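Local coordinates for protein deseasin MCP-01 (Pseudoalteromonas sp., PDB 3VV3) that probably hydrolyses peptide bonds in collagen as a serine protease of the subtilisin family, with calcium ions bound to its catalytic domain, at residues A34-V46 and G278-L290. Numbering follows the deposited sequence.
Sequences AWSISTGSRDVVV and GAAALVLSVNPDL
Leu282 lies against the backbone of the 38-40 bend, its CD1 3.4 Å from Gly40 N and its CD2 4.2 Å from Trp35 CD1 at the indole edge. With CG anti to its own backbone N (chi1 -164°), the leucine swings both methyls toward the loop, although its CB does not point there. One turn on, the hydroxyls of Ser38 and Ser285 hydrogen-bond, OG to OG, at 2.7 Å. Ser285 OG donates to Leu282 O, in the carbonyl plane and on a lone pair, while Ser38 OG accepts from Gly40 N (150° at the hydrogen), closing an ST turn. Val286 CG2 packs 3.6 Å from Ser38 CB. With an alanine at Ser38, Gly40 N would probably lose its acceptor and the bend be less firmly fixed, while Ser285 OG would keep its bond to Leu282 O. A turn before Ser285, Ala281 CB approaches Val46 CG2 closely (3.5 Å) and Val44 CG1 at 3.7 Å. Helix 269-284 thus meets strand 45-50, whose other ends probably carry the triad serine and aspartate, as in other subtilases. The strand runs between 131-136 and 166-171; helix 321-327 covers Leu282 through Val321, and helix 292-301 covers Leu284 through Leu295.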
ATOM      1  N   ALA A  34     -13.545 -26.777   1.141  1.00 10.68           N
ATOM      2  CA  ALA A  34     -12.374 -27.339   0.474  1.00  9.68           C
ATOM      3  C   ALA A  34     -11.526 -28.152   1.446  1.00 10.35           C
ATOM      4  O   ALA A  34     -10.957 -29.187   1.082  1.00 12.36           O
ATOM      5  CB  ALA A  34     -11.529 -26.227  -0.179  1.00  8.19           C
ATOM      6  N   TRP A  35     -11.448 -27.688   2.687  1.00  9.87           N
ATOM      7  CA  TRP A  35     -10.608 -28.350   3.678  1.00 11.49           C
ATOM      8  C   TRP A  35     -11.095 -29.749   4.047  1.00 11.60           C
ATOM      9  O   TRP A  35     -10.369 -30.508   4.674  1.00 11.61           O
ATOM     10  CB  TRP A  35     -10.448 -27.485   4.929  1.00 10.02           C
ATOM     11  CG  TRP A  35      -9.664 -26.231   4.667  1.00 10.38           C
ATOM     12  CD1 TRP A  35      -8.726 -26.040   3.687  1.00 11.69           C
ATOM     13  CD2 TRP A  35      -9.738 -25.000   5.397  1.00 10.00           C
ATOM     14  NE1 TRP A  35      -8.219 -24.762   3.761  1.00  7.83           N
ATOM     15  CE2 TRP A  35      -8.823 -24.105   4.801  1.00 10.23           C
ATOM     16  CE3 TRP A  35     -10.497 -24.563   6.491  1.00 11.16           C
ATOM     17  CZ2 TRP A  35      -8.637 -22.808   5.269  1.00  7.01           C
ATOM     18  CZ3 TRP A  35     -10.312 -23.278   6.954  1.00 11.50           C
ATOM     19  CH2 TRP A  35      -9.387 -22.408   6.340  1.00 10.60           C
ATOM     20  N   SER A  36     -12.312 -30.096   3.653  1.00 14.42           N
ATOM     21  CA  SER A  36     -12.796 -31.457   3.875  1.00 15.08           C
ATOM     22  C   SER A  36     -12.095 -32.419   2.916  1.00 19.65           C
ATOM     23  O   SER A  36     -12.038 -33.626   3.156  1.00 18.39           O
ATOM     24  CB  SER A  36     -14.320 -31.531   3.711  1.00 15.82           C
ATOM     25  OG  SER A  36     -14.705 -31.353   2.359  1.00 16.07           O
ATOM     26  N   ILE A  37     -11.551 -31.867   1.835  1.00 11.69           N
ATOM     27  CA  ILE A  37     -10.824 -32.642   0.835  1.00 12.56           C
ATOM     28  C   ILE A  37      -9.325 -32.610   1.116  1.00 15.88           C
ATOM     29  O   ILE A  37      -8.663 -33.645   1.117  1.00 13.09           O
ATOM     30  CB  ILE A  37     -11.090 -32.103  -0.585  1.00 10.79           C
ATOM     31  CG1 ILE A  37     -12.585 -32.176  -0.920  1.00 12.66           C
ATOM     32  CG2 ILE A  37     -10.249 -32.846  -1.629  1.00 10.43           C
ATOM     33  CD1 ILE A  37     -12.966 -31.440  -2.200  1.00 13.52           C
ATOM     34  N   SER A  38      -8.793 -31.412   1.352  1.00  9.74           N
ATOM     35  CA  SER A  38      -7.379 -31.251   1.653  1.00 10.28           C
ATOM     36  C   SER A  38      -7.141 -29.971   2.438  1.00  9.30           C
ATOM     37  O   SER A  38      -7.782 -28.951   2.174  1.00 10.32           O
ATOM     38  CB  SER A  38      -6.557 -31.203   0.365  1.00 11.84           C
ATOM     39  OG  SER A  38      -5.168 -31.144   0.656  1.00  8.44           O
ATOM     40  N   THR A  39      -6.222 -30.037   3.396  1.00  8.32           N
ATOM     41  CA  THR A  39      -5.734 -28.844   4.082  1.00  9.79           C
ATOM     42  C   THR A  39      -4.289 -28.538   3.684  1.00 12.07           C
ATOM     43  O   THR A  39      -3.640 -27.679   4.277  1.00 10.40           O
ATOM     44  CB  THR A  39      -5.869 -28.940   5.617  1.00 14.86           C
ATOM     45  OG1 THR A  39      -5.348 -30.193   6.084  1.00 15.13           O
ATOM     46  CG2 THR A  39      -7.332 -28.817   6.022  1.00 12.80           C
ATOM     47  N   GLY A  40      -3.794 -29.252   2.675  1.00  9.73           N
ATOM     48  CA  GLY A  40      -2.515 -28.926   2.066  1.00  7.51           C
ATOM     49  C   GLY A  40      -1.377 -29.822   2.510  1.00 13.88           C
ATOM     50  O   GLY A  40      -1.513 -30.600   3.452  1.00 14.57           O
ATOM     51  N   SER A  41      -0.241 -29.704   1.833  1.00  7.72           N
ATOM     52  CA  SER A  41       0.924 -30.497   2.197  1.00 10.17           C
ATOM     53  C   SER A  41       2.197 -29.668   2.262  1.00  9.82           C
ATOM     54  O   SER A  41       2.442 -28.836   1.386  1.00  8.04           O
ATOM     55  CB  SER A  41       1.120 -31.632   1.199  1.00 12.08           C
ATOM     56  OG  SER A  41       2.304 -32.347   1.506  1.00 12.08           O
ATOM     57  N   ARG A  42       3.016 -29.918   3.285  1.00 10.93           N
ATOM     58  CA  ARG A  42       4.342 -29.313   3.370  1.00 11.24           C
ATOM     59  C   ARG A  42       5.184 -29.682   2.148  1.00  7.39           C
ATOM     60  O   ARG A  42       6.176 -29.024   1.852  1.00  8.67           O
ATOM     61  CB  ARG A  42       5.068 -29.759   4.647  1.00 16.76           C
ATOM     62  CG  ARG A  42       4.658 -29.021   5.915  1.00 24.05           C
ATOM     63  CD  ARG A  42       5.534 -27.802   6.149  1.00 25.57           C
ATOM     64  NE  ARG A  42       6.960 -28.097   5.998  1.00 35.71           N
ATOM     65  CZ  ARG A  42       7.934 -27.215   6.225  1.00 25.14           C
ATOM     66  NH1 ARG A  42       7.633 -25.990   6.629  1.00 21.84           N
ATOM     67  NH2 ARG A  42       9.208 -27.556   6.057  1.00 29.25           N
ATOM     68  N   ASP A  43       4.802 -30.745   1.448  1.00  7.30           N
ATOM     69  CA  ASP A  43       5.543 -31.152   0.256  1.00  7.18           C
ATOM     70  C   ASP A  43       5.313 -30.238  -0.943  1.00  8.09           C
ATOM     71  O   ASP A  43       6.067 -30.294  -1.918  1.00  9.29           O
ATOM     72  CB  ASP A  43       5.215 -32.589  -0.130  1.00  7.98           C
ATOM     73  CG  ASP A  43       6.024 -33.593   0.661  1.00 10.79           C
ATOM     74  OD1 ASP A  43       7.012 -33.190   1.315  1.00 14.59           O
ATOM     75  OD2 ASP A  43       5.684 -34.783   0.612  1.00 14.47           O
ATOM     76  N   VAL A  44       4.277 -29.405  -0.868  1.00  6.81           N
ATOM     77  CA  VAL A  44       4.021 -28.408  -1.908  1.00  6.38           C
ATOM     78  C   VAL A  44       4.737 -27.115  -1.540  1.00  8.32           C
ATOM     79  O   VAL A  44       4.562 -26.601  -0.443  1.00  5.67           O
ATOM     80  CB  VAL A  44       2.504 -28.134  -2.058  1.00  6.83           C
ATOM     81  CG1 VAL A  44       2.253 -27.005  -3.062  1.00  5.82           C
ATOM     82  CG2 VAL A  44       1.775 -29.393  -2.493  1.00  8.31           C
ATOM     83  N   VAL A  45       5.550 -26.593  -2.454  1.00  5.69           N
ATOM     84  CA  VAL A  45       6.361 -25.427  -2.149  1.00  4.76           C
ATOM     85  C   VAL A  45       5.868 -24.229  -2.948  1.00  5.87           C
ATOM     86  O   VAL A  45       5.650 -24.325  -4.147  1.00  5.78           O
ATOM     87  CB  VAL A  45       7.850 -25.692  -2.454  1.00  4.52           C
ATOM     88  CG1 VAL A  45       8.698 -24.519  -1.997  1.00  5.56           C
ATOM     89  CG2 VAL A  45       8.297 -26.984  -1.775  1.00  5.13           C
ATOM     90  N   VAL A  46       5.670 -23.108  -2.263  1.00  5.12           N
ATOM     91  CA  VAL A  46       5.245 -21.880  -2.921  1.00  5.30           C
ATOM     92  C   VAL A  46       6.299 -20.802  -2.704  1.00  4.12           C
ATOM     93  O   VAL A  46       6.745 -20.582  -1.582  1.00  5.84           O
ATOM     94  CB  VAL A  46       3.905 -21.369  -2.353  1.00  5.59           C
ATOM     95  CG1 VAL A  46       3.492 -20.078  -3.053  1.00  5.11           C
ATOM     96  CG2 VAL A  46       2.816 -22.418  -2.521  1.00  7.46           C
ATOM     97  N   GLY A 278      -2.327 -19.514  -3.025  1.00  5.13           N
ATOM     98  CA  GLY A 278      -2.671 -20.500  -2.011  1.00  4.09           C
ATOM     99  C   GLY A 278      -3.585 -21.575  -2.568  1.00  8.02           C
ATOM    100  O   GLY A 278      -3.374 -22.767  -2.323  1.00  6.71           O
ATOM    101  N   ALA A 279      -4.607 -21.165  -3.316  1.00  4.56           N
ATOM    102  CA  ALA A 279      -5.513 -22.134  -3.920  1.00  5.86           C
ATOM    103  C   ALA A 279      -4.778 -23.054  -4.903  1.00  6.89           C
ATOM    104  O   ALA A 279      -5.048 -24.253  -4.953  1.00  5.89           O
ATOM    105  CB  ALA A 279      -6.689 -21.440  -4.599  1.00  4.67           C
ATOM    106  N   ALA A 280      -3.847 -22.492  -5.672  1.00  4.24           N
ATOM    107  CA  ALA A 280      -3.068 -23.294  -6.608  1.00  5.08           C
ATOM    108  C   ALA A 280      -2.290 -24.358  -5.848  1.00  5.76           C
ATOM    109  O   ALA A 280      -2.271 -25.529  -6.248  1.00  6.88           O
ATOM    110  CB  ALA A 280      -2.118 -22.416  -7.434  1.00  5.85           C
ATOM    111  N   ALA A 281      -1.642 -23.955  -4.758  1.00  5.52           N
ATOM    112  CA  ALA A 281      -0.886 -24.905  -3.937  1.00  5.23           C
ATOM    113  C   ALA A 281      -1.796 -25.987  -3.356  1.00  7.63           C
ATOM    114  O   ALA A 281      -1.416 -27.160  -3.299  1.00  5.63           O
ATOM    115  CB  ALA A 281      -0.132 -24.184  -2.832  1.00  6.13           C
ATOM    116  N   LEU A 282      -2.993 -25.597  -2.919  1.00  5.83           N
ATOM    117  CA  LEU A 282      -3.943 -26.569  -2.373  1.00  7.17           C
ATOM    118  C   LEU A 282      -4.373 -27.587  -3.431  1.00  7.60           C
ATOM    119  O   LEU A 282      -4.444 -28.793  -3.159  1.00  8.71           O
ATOM    120  CB  LEU A 282      -5.170 -25.868  -1.760  1.00  6.74           C
ATOM    121  CG  LEU A 282      -6.018 -26.759  -0.839  1.00  6.74           C
ATOM    122  CD1 LEU A 282      -5.147 -27.302   0.291  1.00  7.39           C
ATOM    123  CD2 LEU A 282      -7.193 -25.989  -0.261  1.00  8.12           C
ATOM    124  N   VAL A 283      -4.638 -27.106  -4.640  1.00  6.67           N
ATOM    125  CA  VAL A 283      -4.971 -27.981  -5.761  1.00  5.83           C
ATOM    126  C   VAL A 283      -3.842 -28.991  -6.009  1.00  9.21           C
ATOM    127  O   VAL A 283      -4.090 -30.173  -6.229  1.00  8.34           O
ATOM    128  CB  VAL A 283      -5.241 -27.175  -7.052  1.00  6.79           C
ATOM    129  CG1 VAL A 283      -5.288 -28.098  -8.262  1.00  6.49           C
ATOM    130  CG2 VAL A 283      -6.546 -26.369  -6.932  1.00  6.12           C
ATOM    131  N   LEU A 284      -2.600 -28.518  -5.962  1.00  5.86           N
ATOM    132  CA  LEU A 284      -1.457 -29.385  -6.243  1.00  8.00           C
ATOM    133  C   LEU A 284      -1.218 -30.391  -5.117  1.00 10.06           C
ATOM    134  O   LEU A 284      -0.427 -31.324  -5.270  1.00 13.14           O
ATOM    135  CB  LEU A 284      -0.203 -28.552  -6.494  1.00  6.65           C
ATOM    136  CG  LEU A 284      -0.175 -27.780  -7.815  1.00  7.29           C
ATOM    137  CD1 LEU A 284       0.988 -26.778  -7.822  1.00  7.48           C
ATOM    138  CD2 LEU A 284      -0.056 -28.744  -8.984  1.00  6.95           C
ATOM    139  N   SER A 285      -1.895 -30.210  -3.986  1.00  9.07           N
ATOM    140  CA  SER A 285      -1.815 -31.212  -2.916  1.00  9.06           C
ATOM    141  C   SER A 285      -2.789 -32.353  -3.199  1.00 12.54           C
ATOM    142  O   SER A 285      -2.702 -33.425  -2.589  1.00 13.93           O
ATOM    143  CB  SER A 285      -2.089 -30.601  -1.534  1.00  9.65           C
ATOM    144  OG  SER A 285      -3.480 -30.371  -1.341  1.00  8.18           O
ATOM    145  N   VAL A 286      -3.708 -32.118  -4.131  1.00  9.97           N
ATOM    146  CA  VAL A 286      -4.729 -33.104  -4.511  1.00 12.06           C
ATOM    147  C   VAL A 286      -4.416 -33.764  -5.864  1.00 17.48           C
ATOM    148  O   VAL A 286      -4.620 -34.967  -6.053  1.00 13.53           O
ATOM    149  CB  VAL A 286      -6.139 -32.449  -4.542  1.00 13.92           C
ATOM    150  CG1 VAL A 286      -7.169 -33.380  -5.157  1.00 18.51           C
ATOM    151  CG2 VAL A 286      -6.568 -32.024  -3.130  1.00 14.10           C
ATOM    152  N   ASN A 287      -3.913 -32.973  -6.806  1.00 13.20           N
ATOM    153  CA  ASN A 287      -3.591 -33.482  -8.139  1.00 13.42           C
ATOM    154  C   ASN A 287      -2.311 -32.861  -8.685  1.00 12.05           C
ATOM    155  O   ASN A 287      -2.347 -31.820  -9.341  1.00 12.01           O
ATOM    156  CB  ASN A 287      -4.756 -33.259  -9.114  1.00 13.60           C
ATOM    157  CG  ASN A 287      -4.535 -33.939 -10.471  1.00 15.41           C
ATOM    158  OD1 ASN A 287      -3.460 -34.470 -10.748  1.00 17.16           O
ATOM    159  ND2 ASN A 287      -5.559 -33.924 -11.317  1.00 16.24           N
ATOM    160  N   PRO A 288      -1.171 -33.512  -8.421  1.00 12.68           N
ATOM    161  CA  PRO A 288       0.135 -33.019  -8.870  1.00  8.57           C
ATOM    162  C   PRO A 288       0.370 -33.229 -10.363  1.00 12.19           C
ATOM    163  O   PRO A 288       1.380 -32.759 -10.876  1.00 13.54           O
ATOM    164  CB  PRO A 288       1.115 -33.884  -8.075  1.00 12.06           C
ATOM    165  CG  PRO A 288       0.372 -35.166  -7.860  1.00 14.78           C
ATOM    166  CD  PRO A 288      -1.054 -34.746  -7.625  1.00 15.76           C
ATOM    167  N   ASP A 289      -0.544 -33.909 -11.051  1.00 14.50           N
ATOM    168  CA  ASP A 289      -0.330 -34.251 -12.459  1.00 12.90           C
ATOM    169  C   ASP A 289      -0.819 -33.192 -13.448  1.00 12.59           C
ATOM    170  O   ASP A 289      -0.657 -33.344 -14.656  1.00 18.11           O
ATOM    171  CB  ASP A 289      -0.954 -35.619 -12.779  1.00 13.49           C
ATOM    172  CG  ASP A 289      -0.304 -36.747 -12.000  1.00 24.79           C
ATOM    173  OD1 ASP A 289       0.933 -36.713 -11.826  1.00 25.65           O
ATOM    174  OD2 ASP A 289      -1.024 -37.672 -11.569  1.00 36.07           O
ATOM    175  N   LEU A 290      -1.400 -32.113 -12.941  1.00  8.84           N
ATOM    176  CA  LEU A 290      -1.872 -31.040 -13.808  1.00  8.51           C
ATOM    177  C   LEU A 290      -0.709 -30.287 -14.451  1.00  8.74           C
ATOM    178  O   LEU A 290       0.271 -29.977 -13.784  1.00 11.88           O
ATOM    179  CB  LEU A 290      -2.731 -30.060 -13.002  1.00  9.38           C
ATOM    180  CG  LEU A 290      -3.993 -30.658 -12.382  1.00 12.33           C
ATOM    181  CD1 LEU A 290      -4.624 -29.713 -11.361  1.00 11.08           C
ATOM    182  CD2 LEU A 290      -4.988 -31.038 -13.472  1.00 13.65           C
TER
HETATM  183  O   HOH W   1      -0.668 -27.552  -0.274  1.00  9.24           O